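Local coordinates for protein E1 (Kluyveromyces marxianus, PDB 3VX6) that acts as an E1-like activating enzyme in autophagy, activating ATG12 for conjugation with ATG5 and ATG8 for conjugation with phosphatidylethanolamine, at residues A150-I155 with V214-L219; S21-E26 with D65-P70; C179-V184 with P190-V195. All coordinates share one frame; numbering follows the deposited sequence.

In the fold
Interactions 1 and 3 belong to the same mixed sheet, and their centres lie about 19 Å apart. Interaction 1 sets the outermost strand 151-159 against helix 215-225 and is the more buried of the two. Interaction 3 joins the hairpin at the other edge of that sheet to helix 190-195, and is only partly buried. Interaction 2 lies on the opposite side of the chain's centre from both, its centre about 33 Å from that of interaction 1. It joins helix 21-33 to a loop and is also partly buried. The chemistry differs: a tyrosine ring against aliphatic carbons in 1, two phenylalanine rings in 2, and mixed aliphatic, thiol and amide groups in 3.

Interaction 1: residues A150-I155 with V214-L219; sequences ATYQII and VTKNIL
Y152 turns its ring to the helix that holds K216 and L219 through a first torsion that sets CG opposite the carbonyl carbon, chi1 -48°. L219 uses the same kind of first torsion, chi1 -67°, and sends CD1 back to the tyrosine. Y152 CD1 lies 3.3 Å from L219 CD1. Y152 CE1 is also near the base of the leucine, 3.7 Å from L219 CB. The two side chains run past each other in opposite directions.

K216 meets a different part of the ring. Its aliphatic stem crosses the tyrosine at about a right angle, with K216 CG 3.8 Å from Y152 CE2. The chain then leads its amino end away from the strand. The methyl of L219 and the stem of K216 stand on the same side of the ring plane, and both approach obliquely. Q146, from the loop before the strand, also touches Y152 and K216.

The helix lies in the connection between parallel strands 198-202 and 231-236, a beta-alpha-beta crossover. T215 and I218 pack on F201 and I233 of these strands, and L219 also reaches I233. Y152 thus ties the outermost strand 151-159 to the crossover helix. The contact is apolar on both sides. Its hold therefore probably comes from burying the tyrosine ring, the leucine and the lysine methylenes, while the lysine charge stays apart.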
loop_
_atom_site.group_PDB
_atom_site.type_symbol
_atom_site.label_atom_id
_atom_site.label_comp_id
_atom_site.label_asym_id
_atom_site.label_seq_id
_atom_site.Cartn_x
_atom_site.Cartn_y
_atom_site.Cartn_z
ATOM N N ALA A 150 -11.196 13.755 -7.988
ATOM C CA ALA A 150 -10.565 14.338 -6.821
ATOM C C ALA A 150 -9.107 14.632 -7.107
ATOM O O ALA A 150 -8.455 13.963 -7.904
ATOM C CB ALA A 150 -10.694 13.404 -5.610
ATOM N N THR A 151 -8.619 15.671 -6.455
ATOM C CA THR A 151 -7.250 16.105 -6.587
ATOM C C THR A 151 -6.877 16.576 -5.187
ATOM O O THR A 151 -7.756 16.759 -4.333
ATOM C CB THR A 151 -7.143 17.240 -7.619
ATOM O OG1 THR A 151 -8.438 17.826 -7.818
ATOM C CG2 THR A 151 -6.644 16.695 -8.949
ATOM N N TYR A 152 -5.584 16.750 -4.932
ATOM C CA TYR A 152 -5.150 17.167 -3.607
ATOM C C TYR A 152 -4.028 18.167 -3.675
ATOM O O TYR A 152 -3.097 18.002 -4.459
ATOM C CB TYR A 152 -4.641 15.972 -2.809
ATOM C CG TYR A 152 -5.547 14.785 -2.841
ATOM C CD1 TYR A 152 -6.429 14.543 -1.800
ATOM C CD2 TYR A 152 -5.544 13.904 -3.928
ATOM C CE1 TYR A 152 -7.288 13.453 -1.829
ATOM C CE2 TYR A 152 -6.409 12.811 -3.967
ATOM C CZ TYR A 152 -7.276 12.598 -2.911
ATOM O OH TYR A 152 -8.152 11.544 -2.920
ATOM N N GLN A 153 -4.126 19.195 -2.837
ATOM C CA GLN A 153 -3.106 20.224 -2.720
ATOM C C GLN A 153 -2.605 20.142 -1.295
ATOM O O GLN A 153 -3.385 19.933 -0.366
ATOM C CB GLN A 153 -3.680 21.626 -2.913
ATOM C CG GLN A 153 -3.672 22.165 -4.329
ATOM C CD GLN A 153 -5.069 22.274 -4.894
ATOM O OE1 GLN A 153 -5.519 21.396 -5.631
ATOM N NE2 GLN A 153 -5.777 23.341 -4.533
ATOM N N ILE A 154 -1.303 20.283 -1.118
ATOM C CA ILE A 154 -0.756 20.289 0.219
ATOM C C ILE A 154 -0.845 21.757 0.580
ATOM O O ILE A 154 -0.168 22.588 -0.018
ATOM C CB ILE A 154 0.724 19.835 0.260
ATOM C CG1 ILE A 154 0.808 18.313 0.092
ATOM C CG2 ILE A 154 1.373 20.256 1.580
ATOM C CD1 ILE A 154 2.227 17.758 0.197
ATOM N N ILE A 155 -1.718 22.083 1.524
ATOM C CA ILE A 155 -1.866 23.459 1.961
ATOM C C ILE A 155 -0.640 23.863 2.755
ATOM O O ILE A 155 -0.193 24.997 2.678
ATOM C CB ILE A 155 -3.103 23.632 2.840
ATOM C CG1 ILE A 155 -4.353 23.473 1.982
ATOM C CG2 ILE A 155 -3.074 24.988 3.529
ATOM C CD1 ILE A 155 -4.341 24.325 0.715
ATOM N N VAL A 214 -0.441 5.875 -1.890
ATOM C CA VAL A 214 -1.300 5.266 -0.875
ATOM C C VAL A 214 -1.868 6.294 0.115
ATOM O O VAL A 214 -2.801 6.017 0.863
ATOM C CB VAL A 214 -0.528 4.157 -0.131
ATOM C CG1 VAL A 214 0.199 4.736 1.070
ATOM C CG2 VAL A 214 -1.466 3.037 0.227
ATOM N N THR A 215 -1.297 7.492 0.100
ATOM C CA THR A 215 -1.763 8.582 0.951
ATOM C C THR A 215 -3.216 8.975 0.629
ATOM O O THR A 215 -3.947 9.504 1.484
ATOM C CB THR A 215 -0.898 9.843 0.763
ATOM O OG1 THR A 215 0.487 9.520 0.935
ATOM C CG2 THR A 215 -1.287 10.914 1.779
ATOM N N LYS A 216 -3.619 8.735 -0.614
ATOM C CA LYS A 216 -4.960 9.059 -1.054
ATOM C C LYS A 216 -5.969 8.301 -0.250
ATOM O O LYS A 216 -7.055 8.796 0.024
ATOM C CB LYS A 216 -5.117 8.696 -2.515
ATOM C CG LYS A 216 -4.391 9.625 -3.487
ATOM C CD LYS A 216 -4.613 9.173 -4.939
ATOM C CE LYS A 216 -3.905 10.099 -5.903
ATOM N NZ LYS A 216 -3.503 9.233 -7.063
ATOM N N ASN A 217 -5.604 7.064 0.057
ATOM C CA ASN A 217 -6.417 6.191 0.877
ATOM C C ASN A 217 -6.709 6.953 2.181
ATOM O O ASN A 217 -7.864 7.238 2.504
ATOM C CB ASN A 217 -5.633 4.906 1.170
ATOM C CG ASN A 217 -5.213 4.181 -0.095
ATOM O OD1 ASN A 217 -5.207 4.761 -1.185
ATOM N ND2 ASN A 217 -4.859 2.912 0.041
ATOM N N ILE A 218 -5.654 7.306 2.912
ATOM C CA ILE A 218 -5.817 8.028 4.169
ATOM C C ILE A 218 -6.762 9.208 3.973
ATOM O O ILE A 218 -7.791 9.318 4.652
ATOM C CB ILE A 218 -4.456 8.535 4.704
ATOM C CG1 ILE A 218 -3.507 7.340 4.914
ATOM C CG2 ILE A 218 -4.671 9.336 5.987
ATOM C CD1 ILE A 218 -2.065 7.711 5.209
ATOM N N LEU A 219 -6.429 10.070 3.020
ATOM C CA LEU A 219 -7.264 11.225 2.735
ATOM C C LEU A 219 -8.706 10.844 2.468
ATOM O O LEU A 219 -9.617 11.347 3.103
ATOM C CB LEU A 219 -6.715 11.983 1.538
ATOM C CG LEU A 219 -5.378 12.619 1.875
ATOM C CD1 LEU A 219 -4.686 13.087 0.614
ATOM C CD2 LEU A 219 -5.625 13.767 2.837
#

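Interaction 2: residues S21-E26 with D65-P70; sequences SSFFHE and DSFQKP
F67, F23 and E26 bury the most surface in this contact. F67 comes from the loop after strand 59-62. Its ring is inserted between F23 and E26, which sit one turn apart on helix 21-33 and touch it from opposite sides of its plane.

The two phenylalanine rings are nearly parallel, with planes 20° apart. They are slid against each other and barely overlap; the centroids are 4.6 Å apart. F67 CE2 lies over one face of F23, toward the rim, 3.3 Å from F23 CE2. The first torsion of F23, chi1 173°, swings its ring out from the helix to the loop. At the edge of the F23 ring, S66 CB is 4.0 Å from F23 CD2. The hydroxyl of S66 is bonded to the backbone N of R63.

E26 adds its methylenes. E26 CG is 3.4 Å from F67 CD2, and a bend at chi2, 61°, turns the carboxylate off the chain's line. That carboxylate pairs with R29 in a salt bridge. L44 of strand 40-47 touches both rings.

With an alanine at F23, the face that F67 CE2 lies over would be gone, which is likely to open a gap beside F67 and leave its ring freer to turn. Attraction between the rings and the E26 methylenes probably holds the loop on the helix, while the E26 carboxylate stays paired with R29.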
loop_
_atom_site.group_PDB
_atom_site.type_symbol
_atom_site.label_atom_id
_atom_site.label_comp_id
_atom_site.label_asym_id
_atom_site.label_seq_id
_atom_site.Cartn_x
_atom_site.Cartn_y
_atom_site.Cartn_z
ATOM N N SER A 21 13.329 -14.919 -7.565
ATOM C CA SER A 21 12.849 -16.135 -8.209
ATOM C C SER A 21 12.325 -17.079 -7.132
ATOM O O SER A 21 11.458 -17.910 -7.399
ATOM C CB SER A 21 13.971 -16.810 -9.008
ATOM O OG SER A 21 14.964 -17.348 -8.155
ATOM N N SER A 22 12.830 -16.912 -5.911
ATOM C CA SER A 22 12.425 -17.740 -4.781
ATOM C C SER A 22 10.958 -17.563 -4.411
ATOM O O SER A 22 10.405 -18.370 -3.662
ATOM C CB SER A 22 13.284 -17.432 -3.560
ATOM O OG SER A 22 12.969 -16.174 -3.009
ATOM N N PHE A 23 10.336 -16.502 -4.918
ATOM C CA PHE A 23 8.927 -16.238 -4.649
ATOM C C PHE A 23 8.081 -17.084 -5.571
ATOM O O PHE A 23 7.085 -17.662 -5.153
ATOM C CB PHE A 23 8.592 -14.774 -4.893
ATOM C CG PHE A 23 7.127 -14.471 -4.786
ATOM C CD1 PHE A 23 6.318 -14.489 -5.912
ATOM C CD2 PHE A 23 6.557 -14.167 -3.552
ATOM C CE1 PHE A 23 4.967 -14.209 -5.814
ATOM C CE2 PHE A 23 5.206 -13.884 -3.443
ATOM C CZ PHE A 23 4.406 -13.903 -4.575
ATOM N N PHE A 24 8.476 -17.124 -6.840
ATOM C CA PHE A 24 7.769 -17.914 -7.829
ATOM C C PHE A 24 8.136 -19.362 -7.643
ATOM O O PHE A 24 7.395 -20.254 -8.043
ATOM C CB PHE A 24 8.121 -17.453 -9.231
ATOM C CG PHE A 24 7.416 -16.207 -9.624
ATOM C CD1 PHE A 24 8.127 -15.064 -9.953
ATOM C CD2 PHE A 24 6.026 -16.157 -9.612
ATOM C CE1 PHE A 24 7.466 -13.893 -10.263
ATOM C CE2 PHE A 24 5.360 -14.996 -9.917
ATOM C CZ PHE A 24 6.075 -13.864 -10.242
ATOM N N HIS A 25 9.296 -19.589 -7.042
ATOM C CA HIS A 25 9.725 -20.935 -6.762
ATOM C C HIS A 25 8.784 -21.365 -5.657
ATOM O O HIS A 25 8.218 -22.448 -5.698
ATOM C CB HIS A 25 11.175 -20.950 -6.276
ATOM C CG HIS A 25 12.175 -21.225 -7.361
ATOM N ND1 HIS A 25 12.221 -20.504 -8.537
ATOM C CD2 HIS A 25 13.178 -22.132 -7.436
ATOM C CE1 HIS A 25 13.209 -20.953 -9.290
ATOM N NE2 HIS A 25 13.806 -21.940 -8.646
ATOM N N GLU A 26 8.596 -20.489 -4.680
ATOM C CA GLU A 26 7.713 -20.785 -3.567
ATOM C C GLU A 26 6.270 -20.794 -4.054
ATOM O O GLU A 26 5.474 -21.627 -3.629
ATOM C CB GLU A 26 7.896 -19.751 -2.449
ATOM C CG GLU A 26 7.021 -19.972 -1.212
ATOM C CD GLU A 26 7.282 -21.299 -0.498
ATOM O OE1 GLU A 26 8.181 -22.059 -0.926
ATOM O OE2 GLU A 26 6.581 -21.578 0.502
ATOM N N ASP A 65 9.739 -16.408 1.520
ATOM C CA ASP A 65 9.145 -16.207 2.842
ATOM C C ASP A 65 7.891 -15.321 2.816
ATOM O O ASP A 65 7.080 -15.347 3.746
ATOM C CB ASP A 65 10.178 -15.603 3.806
ATOM C CG ASP A 65 10.691 -14.248 3.345
ATOM O OD1 ASP A 65 11.642 -14.208 2.522
ATOM O OD2 ASP A 65 10.129 -13.221 3.799
ATOM N N SER A 66 7.727 -14.551 1.747
ATOM C CA SER A 66 6.584 -13.660 1.620
ATOM C C SER A 66 5.223 -14.327 1.762
ATOM O O SER A 66 4.187 -13.655 1.752
ATOM C CB SER A 66 6.654 -12.926 0.288
ATOM O OG SER A 66 7.703 -11.979 0.319
ATOM N N PHE A 67 5.213 -15.645 1.905
ATOM C CA PHE A 67 3.952 -16.349 2.032
ATOM C C PHE A 67 3.631 -16.710 3.461
ATOM O O PHE A 67 2.477 -16.997 3.791
ATOM C CB PHE A 67 3.970 -17.594 1.161
ATOM C CG PHE A 67 3.827 -17.298 -0.295
ATOM C CD1 PHE A 67 2.577 -17.026 -0.837
ATOM C CD2 PHE A 67 4.934 -17.286 -1.126
ATOM C CE1 PHE A 67 2.431 -16.747 -2.185
ATOM C CE2 PHE A 67 4.802 -17.010 -2.472
ATOM C CZ PHE A 67 3.546 -16.740 -3.007
ATOM N N GLN A 68 4.648 -16.675 4.313
ATOM C CA GLN A 68 4.449 -17.009 5.712
ATOM C C GLN A 68 4.294 -15.763 6.570
ATOM O O GLN A 68 5.048 -14.797 6.427
ATOM C CB GLN A 68 5.619 -17.856 6.233
ATOM C CG GLN A 68 5.271 -18.717 7.457
ATOM C CD GLN A 68 4.218 -19.797 7.159
ATOM O OE1 GLN A 68 3.106 -19.499 6.704
ATOM N NE2 GLN A 68 4.569 -21.056 7.423
ATOM N N LYS A 69 3.297 -15.785 7.449
ATOM C CA LYS A 69 3.060 -14.670 8.354
ATOM C C LYS A 69 4.183 -14.686 9.385
ATOM O O LYS A 69 4.464 -15.715 10.003
ATOM C CB LYS A 69 1.706 -14.812 9.054
ATOM C CG LYS A 69 1.406 -13.692 10.046
ATOM C CD LYS A 69 0.010 -13.820 10.630
ATOM C CE LYS A 69 -0.298 -12.675 11.581
ATOM N NZ LYS A 69 -1.701 -12.730 12.082
ATOM N N PRO A 70 4.841 -13.541 9.583
ATOM C CA PRO A 70 5.936 -13.488 10.550
ATOM C C PRO A 70 5.541 -13.369 12.016
ATOM O O PRO A 70 4.373 -13.481 12.387
ATOM C CB PRO A 70 6.753 -12.281 10.082
ATOM C CG PRO A 70 6.349 -12.110 8.625
ATOM C CD PRO A 70 4.879 -12.374 8.692
#

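Interaction 3: residues C179-V184 with P190-V195; sequences CVISGV and PDNLKV
A beta hairpin at the edge of the mixed sheet packs here on the short helix that follows it. Strands 177-181 and 184-186 are joined by a type I' turn from I181 to V184, with S182 and G183 both at positive phi. Strand 179-181 and helix 190-195 approach to 8.1 Å between axes, and their directions differ by 66°.

I181 is central. I181 CD1 meets the amide of N192, 3.2 Å from N192 OD1, and the two side chains cross at about a right angle. The same methyl, I181 CD1, is 3.8 Å from V195 CG2, one turn further along the helix. I181 CG1 stands opposite the carbonyl carbon, chi1 -57°, which carries CD1 to both partners. C179 lies two residues earlier on the same side of the strand. C179 SG is 3.7 Å from N192 CB, and C179 CB is 4.2 Å from L193 CD2.

The amide of N192 is also anchored: ND2 is bonded to the backbone O of K187. This links the helix to the chain just after the hairpin, and Q186 touches C179, I181 and N192.

The contact thus bridges the hairpin at the sheet edge and the short helix after it. L193 reaches past the hairpin to V199 of strand 198-202, the other neighbour of strand 177-181. It also meets L225, so helix 190-195 lies against the end of helix 215-225.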
loop_
_atom_site.group_PDB
_atom_site.type_symbol
_atom_site.label_atom_id
_atom_site.label_comp_id
_atom_site.label_asym_id
_atom_site.label_seq_id
_atom_site.Cartn_x
_atom_site.Cartn_y
_atom_site.Cartn_z
ATOM N N CYS A 179 -2.564 8.343 14.533
ATOM C CA CYS A 179 -3.058 9.699 14.573
ATOM C C CYS A 179 -2.600 10.299 15.879
ATOM O O CYS A 179 -2.014 9.614 16.717
ATOM C CB CYS A 179 -4.586 9.744 14.448
ATOM S SG CYS A 179 -5.526 9.170 15.876
ATOM N N VAL A 180 -2.833 11.593 16.044
ATOM C CA VAL A 180 -2.428 12.261 17.262
ATOM C C VAL A 180 -3.658 12.898 17.886
ATOM O O VAL A 180 -4.447 13.546 17.201
ATOM C CB VAL A 180 -1.365 13.323 16.970
ATOM C CG1 VAL A 180 -0.721 13.766 18.265
ATOM C CG2 VAL A 180 -0.315 12.762 16.024
ATOM N N ILE A 181 -3.839 12.668 19.182
ATOM C CA ILE A 181 -4.972 13.215 19.918
ATOM C C ILE A 181 -4.445 13.817 21.207
ATOM O O ILE A 181 -4.038 13.104 22.127
ATOM C CB ILE A 181 -6.000 12.130 20.263
ATOM C CG1 ILE A 181 -6.479 11.445 18.986
ATOM C CG2 ILE A 181 -7.169 12.754 21.016
ATOM C CD1 ILE A 181 -7.671 10.560 19.196
ATOM N N SER A 182 -4.444 15.138 21.266
ATOM C CA SER A 182 -3.944 15.837 22.436
ATOM C C SER A 182 -2.457 15.578 22.623
ATOM O O SER A 182 -1.991 15.384 23.744
ATOM C CB SER A 182 -4.704 15.412 23.694
ATOM O OG SER A 182 -6.064 15.803 23.624
ATOM N N GLY A 183 -1.722 15.562 21.516
ATOM C CA GLY A 183 -0.285 15.378 21.586
ATOM C C GLY A 183 0.203 13.965 21.746
ATOM O O GLY A 183 1.398 13.719 21.632
ATOM N N VAL A 184 -0.705 13.034 22.010
ATOM C CA VAL A 184 -0.308 11.644 22.180
ATOM C C VAL A 184 -0.755 10.788 20.993
ATOM O O VAL A 184 -1.888 10.890 20.521
ATOM C CB VAL A 184 -0.872 11.052 23.513
ATOM C CG1 VAL A 184 -0.622 12.027 24.640
ATOM C CG2 VAL A 184 -2.357 10.770 23.404
ATOM N N PRO A 190 -11.760 5.363 13.804
ATOM C CA PRO A 190 -12.704 6.397 13.382
ATOM C C PRO A 190 -12.961 7.508 14.396
ATOM O O PRO A 190 -12.770 8.689 14.078
ATOM C CB PRO A 190 -13.966 5.600 13.044
ATOM C CG PRO A 190 -13.410 4.297 12.543
ATOM C CD PRO A 190 -12.315 4.021 13.565
ATOM N N ASP A 191 -13.395 7.154 15.605
ATOM C CA ASP A 191 -13.663 8.184 16.607
ATOM C C ASP A 191 -12.425 9.019 16.922
ATOM O O ASP A 191 -12.532 10.205 17.242
ATOM C CB ASP A 191 -14.240 7.573 17.881
ATOM C CG ASP A 191 -15.646 7.024 17.678
ATOM O OD1 ASP A 191 -16.401 7.547 16.824
ATOM O OD2 ASP A 191 -16.007 6.068 18.394
ATOM N N ASN A 192 -11.252 8.400 16.831
ATOM C CA ASN A 192 -10.005 9.108 17.061
ATOM C C ASN A 192 -9.765 10.021 15.887
ATOM O O ASN A 192 -9.318 11.155 16.053
ATOM C CB ASN A 192 -8.837 8.142 17.174
ATOM C CG ASN A 192 -8.694 7.590 18.555
ATOM O OD1 ASN A 192 -9.455 7.953 19.454
ATOM N ND2 ASN A 192 -7.717 6.710 18.747
ATOM N N LEU A 193 -10.073 9.523 14.695
ATOM C CA LEU A 193 -9.878 10.314 13.486
ATOM C C LEU A 193 -10.821 11.498 13.449
ATOM O O LEU A 193 -10.482 12.529 12.882
ATOM C CB LEU A 193 -10.050 9.445 12.237
ATOM C CG LEU A 193 -8.875 8.482 12.054
ATOM C CD1 LEU A 193 -9.238 7.386 11.068
ATOM C CD2 LEU A 193 -7.653 9.259 11.604
ATOM N N LYS A 194 -11.988 11.361 14.066
ATOM C CA LYS A 194 -12.948 12.456 14.103
ATOM C C LYS A 194 -12.481 13.597 14.996
ATOM O O LYS A 194 -12.910 14.739 14.806
ATOM C CB LYS A 194 -14.305 11.964 14.592
ATOM C CG LYS A 194 -15.020 11.098 13.580
ATOM C CD LYS A 194 -16.340 10.589 14.104
ATOM C CE LYS A 194 -17.059 9.779 13.033
ATOM N NZ LYS A 194 -18.306 9.137 13.552
ATOM N N VAL A 195 -11.595 13.296 15.950
ATOM C CA VAL A 195 -11.092 14.304 16.883
ATOM C C VAL A 195 -9.578 14.506 16.875
ATOM O O VAL A 195 -9.072 15.427 17.512
ATOM C CB VAL A 195 -11.509 13.976 18.347
ATOM C CG1 VAL A 195 -12.987 13.616 18.400
ATOM C CG2 VAL A 195 -10.663 12.837 18.898
#